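Local structure of benzoate 1,2-dioxygenase beta subunit (Burkholderia mallei ATCC 23344, 3E99) at residues A[94-99]-A[110-115]; A[128-133]-A[146-151]. The protein forms the beta subunit of benzoate 1,2-dioxygenase, the oxygenase that dihydroxylates benzoate to a cis-diol, and probably has a mainly structural role in it. All blocks are in the same frame, centred on the assembly; numbering follows the deposited sequence.

How the contacts relate
Contacts 1 and 2 are successive hairpin pairings of one curved sheet, their centres about 9 Å apart, and strands 106-119 and 122-135 lie next to each other between them. Backbone bonds close this seam: Phe111 O lies 2.8 Å from Ser130 N, and Trp113 N lies 2.9 Å from Gly128 O. Side chains cross it too. Phe111 of contact 1 meets Tyr132 of contact 2 edge-to-face, and Trp113 reaches over to Val148. Both contacts touch the second subunit of the trimer. Neither segment pair holds a metal or ligand; in related dioxygenases the Rieske cluster and mononuclear iron belong to the alpha subunit, which is consistent with a structural role here.

Contact 1 (A[94-99]-A[110-115]); sequences IANVER and RFNWHT
The Phe111 side chain reaches Val97 opposite it and, diagonally, Ile94, whose bridge partner is Trp113, and gives this antiparallel pairing its apolar side. At the root, CB sits 3.5 Å from Ala95 O and 3.7 Å from Val97 CG2. Farther out, the ring meets both branches of Ile94: CG of Phe111 lies 3.8 Å from Ile94 CG2, CD1 is 3.6 Å from the same methyl, and CE1 is equally close to Ile94 CD1. With CG between the backbone N and the carbonyl carbon (chi1 60°), the ring is brought against Ile94. Ile94 CD1 also brushes CB of Trp113, at 4.0 Å.

The backbones are joined by two reciprocal pairs of bonds, Ala95 with Asn112 and Glu98 with Arg110; the Glu98 N to Arg110 O bond measures 2.9 Å. Between the pairs lies a beta bulge, where Asn96 and Val97 together face Phe111 and Asn96 adopts a left-handed backbone conformation (phi 59°, psi 46°). Beyond it, Glu98 and Arg110 run side by side, touching through CB and CG, but their charged ends form no salt bridge with each other. Glu98 OE2 instead pairs with Arg19 of the second subunit. Asn96 OD1 accepts a bond from Ile94 N of that same subunit, and Asn112 ND2 donates to its His92 O. On the side of Val97 and Phe111, helix 7-22 packs against both, and strand 122-135 flanks strand 106-119.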
loop_
_atom_site.group_PDB
_atom_site.type_symbol
_atom_site.label_atom_id
_atom_site.label_comp_id
_atom_site.label_asym_id
_atom_site.label_seq_id
_atom_site.Cartn_x
_atom_site.Cartn_y
_atom_site.Cartn_z
ATOM N N ILE A 94 -3.953 -1.975 3.251
ATOM C CA ILE A 94 -5.081 -1.032 3.189
ATOM C C ILE A 94 -4.491 0.278 2.713
ATOM O O ILE A 94 -3.553 0.794 3.351
ATOM C CB ILE A 94 -5.718 -0.839 4.587
ATOM C CG1 ILE A 94 -6.239 -2.170 5.216
ATOM C CG2 ILE A 94 -6.831 0.288 4.576
ATOM C CD1 ILE A 94 -7.188 -2.877 4.385
ATOM N N ALA A 95 -5.062 0.833 1.638
ATOM C CA ALA A 95 -4.494 1.996 0.929
ATOM C C ALA A 95 -5.586 3.017 0.605
ATOM O O ALA A 95 -6.771 2.703 0.483
ATOM C CB ALA A 95 -3.837 1.534 -0.398
ATOM N N ASN A 96 -5.166 4.246 0.445
ATOM C CA ASN A 96 -5.989 5.289 -0.155
ATOM C C ASN A 96 -7.273 5.498 0.641
ATOM O O ASN A 96 -8.379 5.609 0.099
ATOM C CB ASN A 96 -6.299 4.972 -1.636
ATOM C CG ASN A 96 -5.075 5.023 -2.562
ATOM O OD1 ASN A 96 -3.959 4.659 -2.204
ATOM N ND2 ASN A 96 -5.320 5.422 -3.811
ATOM N N VAL A 97 -7.106 5.563 1.943
ATOM C CA VAL A 97 -8.246 5.703 2.847
ATOM C C VAL A 97 -8.794 7.144 2.802
ATOM O O VAL A 97 -8.067 8.083 3.018
ATOM C CB VAL A 97 -7.908 5.352 4.289
ATOM C CG1 VAL A 97 -9.209 5.471 5.146
ATOM C CG2 VAL A 97 -7.286 3.917 4.394
ATOM N N GLU A 98 -10.084 7.263 2.514
ATOM C CA GLU A 98 -10.789 8.524 2.478
ATOM C C GLU A 98 -11.988 8.503 3.375
ATOM O O GLU A 98 -12.811 7.600 3.284
ATOM C CB GLU A 98 -11.285 8.800 1.087
ATOM C CG GLU A 98 -10.134 9.014 0.077
ATOM C CD GLU A 98 -10.696 9.264 -1.273
ATOM O OE1 GLU A 98 -11.140 10.405 -1.531
ATOM O OE2 GLU A 98 -10.784 8.313 -2.037
ATOM N N ARG A 99 -12.114 9.527 4.205
ATOM C CA ARG A 99 -13.306 9.696 5.024
ATOM C C ARG A 99 -14.425 10.247 4.160
ATOM O O ARG A 99 -14.213 11.187 3.419
ATOM C CB ARG A 99 -13.009 10.661 6.169
ATOM C CG ARG A 99 -11.991 10.090 7.169
ATOM C CD ARG A 99 -11.735 11.085 8.303
ATOM N NE ARG A 99 -12.978 11.460 8.989
ATOM C CZ ARG A 99 -13.063 12.460 9.852
ATOM N NH1 ARG A 99 -11.980 13.182 10.137
ATOM N NH2 ARG A 99 -14.241 12.759 10.417
ATOM N N ARG A 110 -13.974 5.017 2.849
ATOM C CA ARG A 110 -13.709 4.061 1.770
ATOM C C ARG A 110 -12.228 3.881 1.623
ATOM O O ARG A 110 -11.427 4.758 2.018
ATOM C CB ARG A 110 -14.289 4.530 0.454
ATOM C CG ARG A 110 -13.628 5.734 -0.139
ATOM C CD ARG A 110 -14.175 6.074 -1.457
ATOM N NE ARG A 110 -13.782 5.160 -2.513
ATOM C CZ ARG A 110 -14.475 4.992 -3.634
ATOM N NH1 ARG A 110 -15.602 5.664 -3.859
ATOM N NH2 ARG A 110 -14.017 4.182 -4.569
ATOM N N PHE A 111 -11.827 2.762 1.032
ATOM C CA PHE A 111 -10.393 2.490 0.893
ATOM C C PHE A 111 -10.167 1.409 -0.159
ATOM O O PHE A 111 -11.095 0.662 -0.490
ATOM C CB PHE A 111 -9.683 2.142 2.255
ATOM C CG PHE A 111 -10.223 0.926 2.964
ATOM C CD1 PHE A 111 -9.795 -0.367 2.636
ATOM C CD2 PHE A 111 -11.229 1.054 3.880
ATOM C CE1 PHE A 111 -10.314 -1.447 3.252
ATOM C CE2 PHE A 111 -11.769 -0.038 4.480
ATOM C CZ PHE A 111 -11.311 -1.302 4.182
ATOM N N ASN A 112 -8.951 1.353 -0.732
ATOM C CA ASN A 112 -8.577 0.257 -1.634
ATOM C C ASN A 112 -7.781 -0.751 -0.836
ATOM O O ASN A 112 -7.192 -0.419 0.198
ATOM C CB ASN A 112 -7.744 0.797 -2.810
ATOM C CG ASN A 112 -8.546 1.706 -3.710
ATOM O OD1 ASN A 112 -9.781 1.717 -3.620
ATOM N ND2 ASN A 112 -7.867 2.465 -4.590
ATOM N N TRP A 113 -7.702 -1.975 -1.314
ATOM C CA TRP A 113 -6.985 -2.982 -0.571
ATOM C C TRP A 113 -6.496 -4.053 -1.530
ATOM O O TRP A 113 -6.923 -4.160 -2.695
ATOM C CB TRP A 113 -7.898 -3.567 0.550
ATOM C CG TRP A 113 -9.152 -4.094 -0.019
ATOM C CD1 TRP A 113 -10.366 -3.432 -0.087
ATOM C CD2 TRP A 113 -9.370 -5.376 -0.606
ATOM N NE1 TRP A 113 -11.288 -4.215 -0.678
ATOM C CE2 TRP A 113 -10.726 -5.419 -1.006
ATOM C CE3 TRP A 113 -8.570 -6.516 -0.814
ATOM C CZ2 TRP A 113 -11.280 -6.507 -1.634
ATOM C CZ3 TRP A 113 -9.127 -7.600 -1.408
ATOM C CH2 TRP A 113 -10.480 -7.603 -1.818
ATOM N N HIS A 114 -5.509 -4.785 -1.051
ATOM C CA HIS A 114 -4.807 -5.791 -1.805
ATOM C C HIS A 114 -4.326 -6.771 -0.736
ATOM O O HIS A 114 -3.516 -6.462 0.127
ATOM C CB HIS A 114 -3.633 -5.201 -2.606
ATOM C CG HIS A 114 -2.804 -6.212 -3.336
ATOM N ND1 HIS A 114 -1.462 -6.029 -3.599
ATOM C CD2 HIS A 114 -3.126 -7.420 -3.859
ATOM C CE1 HIS A 114 -0.997 -7.071 -4.274
ATOM N NE2 HIS A 114 -1.986 -7.940 -4.426
ATOM N N THR A 115 -4.888 -7.962 -0.776
ATOM C CA THR A 115 -4.488 -8.998 0.085
ATOM C C THR A 115 -3.666 -9.951 -0.729
ATOM O O THR A 115 -4.104 -10.421 -1.776
ATOM C CB THR A 115 -5.713 -9.752 0.628
ATOM O OG1 THR A 115 -6.567 -8.804 1.266
ATOM C CG2 THR A 115 -5.239 -10.797 1.662
#

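Contact 2 (A[128-133]-A[146-151]); sequences GMSRYA and KYVVLK
The hairpin of strands 122-135 and 142-150 is joined in regular antiparallel register, with Met129 opposite Val149 and Arg131 opposite Tyr147 as hydrogen-bonded pairs. Each pair has two backbone bonds, among them Val149 N to Met129 O and Arg131 N to Tyr147 O. Gly128 and Ser130 add CA-H...O contacts, the first from Gly128 CA to Val149 O at 3.1 Å.

On the face of Tyr132 and Lys146, the two side chains lie alongside one another. Lys146 is stretched out, with CG anti to the backbone N (chi1 172°), and its methylene chain runs beside the phenol: CD comes to 3.3 Å from Tyr132 CE1, and NZ donates to Tyr132 OH at 2.8 Å. This buried ammonium also bonds to Tyr33 OH and to the backbone O of Ile164, while Tyr132 OH has Glu17 as a further partner, which together should stabilise the charge.

The other face carries selenomethionine Met129, whose SE lies 4.0 Å from Val149 CG2 and near the edge of the Tyr147 ring. Its CE rests 3.7 Å above the Arg131 guanidinium plane, displaced from the centre of the group; Glu100 salt-bridges Arg131 NE. Arg131 NH1 comes to 4.0 Å from Tyr147 CD2, with guanidinium and ring planes 24° apart. Long antiparallel hairpins of this kind, with helices packed against the curved sheet, characterise the NTF2-like alpha+beta fold of ring-hydroxylating dioxygenase beta subunits.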
loop_
_atom_site.group_PDB
_atom_site.type_symbol
_atom_site.label_atom_id
_atom_site.label_comp_id
_atom_site.label_asym_id
_atom_site.label_seq_id
_atom_site.Cartn_x
_atom_site.Cartn_y
_atom_site.Cartn_z
ATOM N N GLY A 128 -9.406 -4.728 -4.421
ATOM C CA GLY A 128 -10.621 -3.998 -4.658
ATOM C C GLY A 128 -10.790 -2.819 -3.734
ATOM O O GLY A 128 -9.787 -2.227 -3.269
HETATM N N MSE A 129 -12.052 -2.450 -3.512
HETATM C CA MSE A 129 -12.411 -1.308 -2.691
HETATM C C MSE A 129 -13.362 -1.775 -1.606
HETATM O O MSE A 129 -14.088 -2.775 -1.764
HETATM C CB MSE A 129 -13.067 -0.272 -3.598
HETATM C CG MSE A 129 -13.739 0.835 -2.930
HETATM SE SE MSE A 129 -15.603 0.382 -2.612
HETATM C CE MSE A 129 -15.765 1.837 -1.788
ATOM N N SER A 130 -13.361 -1.060 -0.498
ATOM C CA SER A 130 -14.292 -1.317 0.566
ATOM C C SER A 130 -14.811 -0.016 1.133
ATOM O O SER A 130 -14.107 1.005 1.053
ATOM C CB SER A 130 -13.623 -2.166 1.671
ATOM O OG SER A 130 -13.487 -3.495 1.231
ATOM N N ARG A 131 -16.062 -0.061 1.624
ATOM C CA ARG A 131 -16.683 0.988 2.401
ATOM C C ARG A 131 -17.065 0.447 3.770
ATOM O O ARG A 131 -17.731 -0.571 3.906
ATOM C CB ARG A 131 -17.918 1.570 1.680
ATOM C CG ARG A 131 -18.555 2.710 2.411
ATOM C CD ARG A 131 -19.638 3.428 1.590
ATOM N NE ARG A 131 -19.034 4.186 0.493
ATOM C CZ ARG A 131 -19.065 3.834 -0.806
ATOM N NH1 ARG A 131 -19.702 2.750 -1.207
ATOM N NH2 ARG A 131 -18.450 4.592 -1.696
ATOM N N TYR A 132 -16.596 1.117 4.808
ATOM C CA TYR A 132 -16.937 0.765 6.180
ATOM C C TYR A 132 -17.714 1.915 6.847
ATOM O O TYR A 132 -17.353 3.070 6.686
ATOM C CB TYR A 132 -15.678 0.531 6.999
ATOM C CG TYR A 132 -14.983 -0.807 6.924
ATOM C CD1 TYR A 132 -14.970 -1.569 5.763
ATOM C CD2 TYR A 132 -14.160 -1.213 7.993
ATOM C CE1 TYR A 132 -14.268 -2.773 5.717
ATOM C CE2 TYR A 132 -13.412 -2.373 7.932
ATOM C CZ TYR A 132 -13.481 -3.162 6.816
ATOM O OH TYR A 132 -12.747 -4.329 6.785
ATOM N N ALA A 133 -18.764 1.584 7.600
ATOM C CA ALA A 133 -19.312 2.468 8.638
ATOM C C ALA A 133 -18.919 1.883 9.978
ATOM O O ALA A 133 -19.196 0.701 10.246
ATOM C CB ALA A 133 -20.833 2.562 8.534
ATOM N N LYS A 146 -20.064 -3.275 6.444
ATOM C CA LYS A 146 -18.955 -3.515 5.553
ATOM C C LYS A 146 -19.443 -3.905 4.154
ATOM O O LYS A 146 -20.220 -4.833 3.971
ATOM C CB LYS A 146 -18.016 -4.562 6.138
ATOM C CG LYS A 146 -16.911 -5.045 5.188
ATOM C CD LYS A 146 -15.854 -5.699 5.964
ATOM C CE LYS A 146 -14.833 -6.411 5.044
ATOM N NZ LYS A 146 -13.634 -6.842 5.870
ATOM N N TYR A 147 -18.957 -3.158 3.162
ATOM C CA TYR A 147 -19.262 -3.347 1.767
ATOM C C TYR A 147 -17.925 -3.512 1.056
ATOM O O TYR A 147 -17.031 -2.660 1.205
ATOM C CB TYR A 147 -19.953 -2.090 1.250
ATOM C CG TYR A 147 -20.210 -2.053 -0.227
ATOM C CD1 TYR A 147 -21.249 -2.779 -0.783
ATOM C CD2 TYR A 147 -19.442 -1.252 -1.058
ATOM C CE1 TYR A 147 -21.521 -2.720 -2.124
ATOM C CE2 TYR A 147 -19.701 -1.191 -2.413
ATOM C CZ TYR A 147 -20.736 -1.923 -2.943
ATOM O OH TYR A 147 -20.989 -1.846 -4.303
ATOM N N VAL A 148 -17.799 -4.591 0.297
ATOM C CA VAL A 148 -16.548 -4.966 -0.341
ATOM C C VAL A 148 -16.797 -5.211 -1.799
ATOM O O VAL A 148 -17.603 -6.067 -2.154
ATOM C CB VAL A 148 -15.964 -6.277 0.224
ATOM C CG1 VAL A 148 -14.633 -6.624 -0.487
ATOM C CG2 VAL A 148 -15.771 -6.206 1.698
ATOM N N VAL A 149 -16.086 -4.481 -2.625
ATOM C CA VAL A 149 -16.025 -4.680 -4.074
ATOM C C VAL A 149 -14.724 -5.411 -4.438
ATOM O O VAL A 149 -13.595 -4.861 -4.314
ATOM C CB VAL A 149 -16.153 -3.300 -4.776
ATOM C CG1 VAL A 149 -16.047 -3.389 -6.315
ATOM C CG2 VAL A 149 -17.476 -2.674 -4.345
ATOM N N LEU A 150 -14.881 -6.677 -4.843
ATOM C CA LEU A 150 -13.760 -7.474 -5.339
ATOM C C LEU A 150 -13.620 -7.241 -6.812
ATOM O O LEU A 150 -14.502 -7.595 -7.618
ATOM C CB LEU A 150 -13.978 -8.945 -5.093
ATOM C CG LEU A 150 -12.933 -9.913 -5.627
ATOM C CD1 LEU A 150 -11.662 -9.788 -4.849
ATOM C CD2 LEU A 150 -13.512 -11.298 -5.549
ATOM N N LYS A 151 -12.494 -6.674 -7.198
ATOM C CA LYS A 151 -12.298 -6.372 -8.591
ATOM C C LYS A 151 -11.812 -7.530 -9.449
ATOM O O LYS A 151 -12.168 -7.595 -10.619
ATOM C CB LYS A 151 -11.449 -5.118 -8.781
ATOM C CG LYS A 151 -12.192 -3.841 -8.398
ATOM C CD LYS A 151 -11.378 -2.582 -8.625
ATOM C CE LYS A 151 -12.259 -1.367 -8.352
ATOM N NZ LYS A 151 -11.609 -0.059 -8.515
#